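Local structure of ribosomal protein L11 methyltransferase (Lactobacillus delbrueckii subsp. bulgaricus ATCC BAA-365, 3GRZ) at residues S9-V15 against D27-L33. The protein probably methylates ribosomal protein L11 on lysine side chains with S-adenosyl-L-methionine as methyl donor, the present chain being the C-terminal, cofactor-binding methyltransferase domain. Numbering follows the deposited sequence.
Sequences SRHLAIV and DQEIIRL
Ala13 and Ile31 sit at the middle of a parallel strand pair, strand 12-16 beside strand 29-33, which together with strand 6-9 forms the small three-stranded sheet accompanying the seven-stranded Rossmann-like methyltransferase sheet. The backbone ladder runs from Glu29 N to His11 O as far as Leu33 N to Val15 O. Its central rung, Ile31 N to Ala13 O, is 2.8 Å long and nearly straight (174°).

Before the ladder begins, Gln28 reaches across the turn at residues 9-11. Gln28 CB passes 3.4 Å from Arg10 O, and Gln28 CG, placed anti to the backbone N (chi1 -177°), comes to 3.3 Å from the same oxygen, a buried carbonyl without a hydrogen-bond partner. The chain then runs out extended, so that Gln28 CD lies 3.9 Å from Ala13 CB. Gln28 OE1 also faces this methyl group, 4.1 Å from Ala13 CB. Gln28 NE2 donates to Ser9 O at 3.0 Å, almost in line with the carbonyl; Asn7 OD1 accepts a second, weak bond from NE2. Ser9 OG accepts from His11 N, an ST turn.

On the face carrying Leu12 and Ile14, Leu12 CD2 meets Ile31 CD1, and Ile14 CG2 meets Leu33 CD1; helix 73-80 packs against Ile14 and Ile31. Ile14 also lies close to Thr47, a predicted S-adenosyl-L-methionine contact. On the opposite face, with Ala13 and Val15, Val15 CB packs on Ile30 CG2, while Val15 CG1 lies over one face of the Arg32 guanidinium, toward its rim, nearest NH2, which bonds to Glu19 O.

At the subunit interface, Arg10 NE donates to Leu81 O of the second subunit, and the guanidinium meets the carboxylate of Asp27 with their planes 88° apart: Arg10 NH2 donates to the syn lone pair of Asp27 OD1 at 2.9 Å.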
loop_
_atom_site.group_PDB
_atom_site.type_symbol
_atom_site.label_atom_id
_atom_site.label_comp_id
_atom_site.label_asym_id
_atom_site.label_seq_id
_atom_site.Cartn_x
_atom_site.Cartn_y
_atom_site.Cartn_z
ATOM N N SER B 9 8.252 -2.030 0.280
ATOM C CA SER B 9 7.476 -1.487 1.388
ATOM C C SER B 9 8.180 -1.775 2.704
ATOM O O SER B 9 9.272 -2.355 2.717
ATOM C CB SER B 9 6.062 -2.083 1.389
ATOM O OG SER B 9 6.051 -3.439 1.797
ATOM N N ARG B 10 7.540 -1.370 3.799
ATOM C CA ARG B 10 7.933 -1.722 5.153
ATOM C C ARG B 10 8.086 -3.237 5.364
ATOM O O ARG B 10 8.932 -3.689 6.149
ATOM C CB ARG B 10 6.903 -1.131 6.142
ATOM C CG ARG B 10 6.961 -1.628 7.596
ATOM C CD ARG B 10 8.272 -1.282 8.287
ATOM N NE ARG B 10 8.391 -1.800 9.654
ATOM C CZ ARG B 10 8.659 -3.069 9.968
ATOM N NH1 ARG B 10 8.843 -3.984 9.023
ATOM N NH2 ARG B 10 8.748 -3.427 11.240
ATOM N N HIS B 11 7.268 -4.013 4.666
ATOM C CA HIS B 11 7.242 -5.446 4.899
ATOM C C HIS B 11 7.768 -6.290 3.741
ATOM O O HIS B 11 7.714 -7.509 3.815
ATOM C CB HIS B 11 5.829 -5.883 5.288
ATOM C CG HIS B 11 5.375 -5.329 6.602
ATOM N ND1 HIS B 11 4.481 -4.284 6.697
ATOM C CD2 HIS B 11 5.710 -5.659 7.873
ATOM C CE1 HIS B 11 4.273 -4.005 7.972
ATOM N NE2 HIS B 11 5.006 -4.823 8.705
ATOM N N LEU B 12 8.271 -5.653 2.684
ATOM C CA LEU B 12 8.803 -6.393 1.545
ATOM C C LEU B 12 9.990 -5.719 0.865
ATOM O O LEU B 12 9.912 -4.551 0.475
ATOM C CB LEU B 12 7.715 -6.596 0.503
ATOM C CG LEU B 12 7.538 -8.039 0.073
ATOM C CD1 LEU B 12 6.290 -8.618 0.756
ATOM C CD2 LEU B 12 7.429 -8.083 -1.435
ATOM N N ALA B 13 11.080 -6.475 0.720
ATOM C CA ALA B 13 12.190 -6.092 -0.129
ATOM C C ALA B 13 12.571 -7.252 -1.056
ATOM O O ALA B 13 12.338 -8.432 -0.742
ATOM C CB ALA B 13 13.405 -5.614 0.721
ATOM N N ILE B 14 13.111 -6.916 -2.219
ATOM C CA ILE B 14 13.554 -7.929 -3.170
ATOM C C ILE B 14 15.069 -7.851 -3.256
ATOM O O ILE B 14 15.643 -6.764 -3.331
ATOM C CB ILE B 14 12.954 -7.739 -4.580
ATOM C CG1 ILE B 14 11.429 -7.734 -4.546
ATOM C CG2 ILE B 14 13.437 -8.833 -5.540
ATOM C CD1 ILE B 14 10.831 -7.316 -5.884
ATOM N N VAL B 15 15.700 -9.019 -3.251
ATOM C CA VAL B 15 17.146 -9.136 -3.184
ATOM C C VAL B 15 17.606 -10.173 -4.221
ATOM O O VAL B 15 16.935 -11.178 -4.408
ATOM C CB VAL B 15 17.533 -9.471 -1.721
ATOM C CG1 VAL B 15 18.545 -10.576 -1.593
ATOM C CG2 VAL B 15 17.980 -8.220 -1.007
ATOM N N ASP B 27 11.503 -8.090 10.675
ATOM C CA ASP B 27 10.284 -8.663 10.095
ATOM C C ASP B 27 9.942 -8.150 8.687
ATOM O O ASP B 27 8.865 -8.459 8.157
ATOM C CB ASP B 27 9.095 -8.456 11.037
ATOM C CG ASP B 27 8.785 -6.987 11.280
ATOM O OD1 ASP B 27 9.737 -6.178 11.400
ATOM O OD2 ASP B 27 7.581 -6.647 11.350
ATOM N N GLN B 28 10.837 -7.369 8.081
ATOM C CA GLN B 28 10.698 -7.044 6.658
ATOM C C GLN B 28 11.051 -8.292 5.857
ATOM O O GLN B 28 12.180 -8.784 5.926
ATOM C CB GLN B 28 11.593 -5.876 6.238
ATOM C CG GLN B 28 11.401 -5.477 4.771
ATOM C CD GLN B 28 12.363 -4.418 4.318
ATOM O OE1 GLN B 28 13.536 -4.443 4.681
ATOM N NE2 GLN B 28 11.884 -3.482 3.503
ATOM N N GLU B 29 10.069 -8.811 5.128
ATOM C CA GLU B 29 10.244 -10.021 4.330
ATOM C C GLU B 29 11.223 -9.792 3.169
ATOM O O GLU B 29 11.118 -8.809 2.421
ATOM C CB GLU B 29 8.888 -10.492 3.804
ATOM C CG GLU B 29 8.871 -11.910 3.304
ATOM C CD GLU B 29 8.851 -12.948 4.424
ATOM O OE1 GLU B 29 9.699 -13.864 4.383
ATOM O OE2 GLU B 29 7.992 -12.849 5.335
ATOM N N ILE B 30 12.191 -10.695 3.036
ATOM C CA ILE B 30 13.165 -10.603 1.951
ATOM C C ILE B 30 12.844 -11.667 0.916
ATOM O O ILE B 30 12.804 -12.865 1.227
ATOM C CB ILE B 30 14.619 -10.753 2.466
ATOM C CG1 ILE B 30 14.942 -9.705 3.552
ATOM C CG2 ILE B 30 15.623 -10.685 1.319
ATOM C CD1 ILE B 30 14.618 -8.237 3.198
ATOM N N ILE B 31 12.568 -11.231 -0.308
ATOM C CA ILE B 31 12.295 -12.178 -1.374
ATOM C C ILE B 31 13.513 -12.270 -2.290
ATOM O O ILE B 31 13.897 -11.289 -2.937
ATOM C CB ILE B 31 11.008 -11.833 -2.150
ATOM C CG1 ILE B 31 9.799 -11.938 -1.214
ATOM C CG2 ILE B 31 10.842 -12.755 -3.362
ATOM C CD1 ILE B 31 8.483 -11.595 -1.879
ATOM N N ARG B 32 14.128 -13.452 -2.291
ATOM C CA ARG B 32 15.265 -13.725 -3.160
ATOM C C ARG B 32 14.811 -14.164 -4.550
ATOM O O ARG B 32 13.940 -15.027 -4.699
ATOM C CB ARG B 32 16.201 -14.746 -2.513
ATOM C CG ARG B 32 16.755 -14.243 -1.190
ATOM C CD ARG B 32 17.823 -15.145 -0.592
ATOM N NE ARG B 32 18.498 -14.452 0.503
ATOM C CZ ARG B 32 19.581 -13.693 0.356
ATOM N NH1 ARG B 32 20.119 -13.091 1.410
ATOM N NH2 ARG B 32 20.137 -13.542 -0.841
ATOM N N LEU B 33 15.390 -13.534 -5.570
ATOM C CA LEU B 33 15.109 -13.869 -6.960
ATOM C C LEU B 33 16.425 -14.080 -7.709
ATOM O O LEU B 33 17.416 -13.405 -7.433
ATOM C CB LEU B 33 14.315 -12.754 -7.650
ATOM C CG LEU B 33 12.886 -12.372 -7.234
ATOM C CD1 LEU B 33 12.349 -11.317 -8.181
ATOM C CD2 LEU B 33 11.941 -13.571 -7.205
#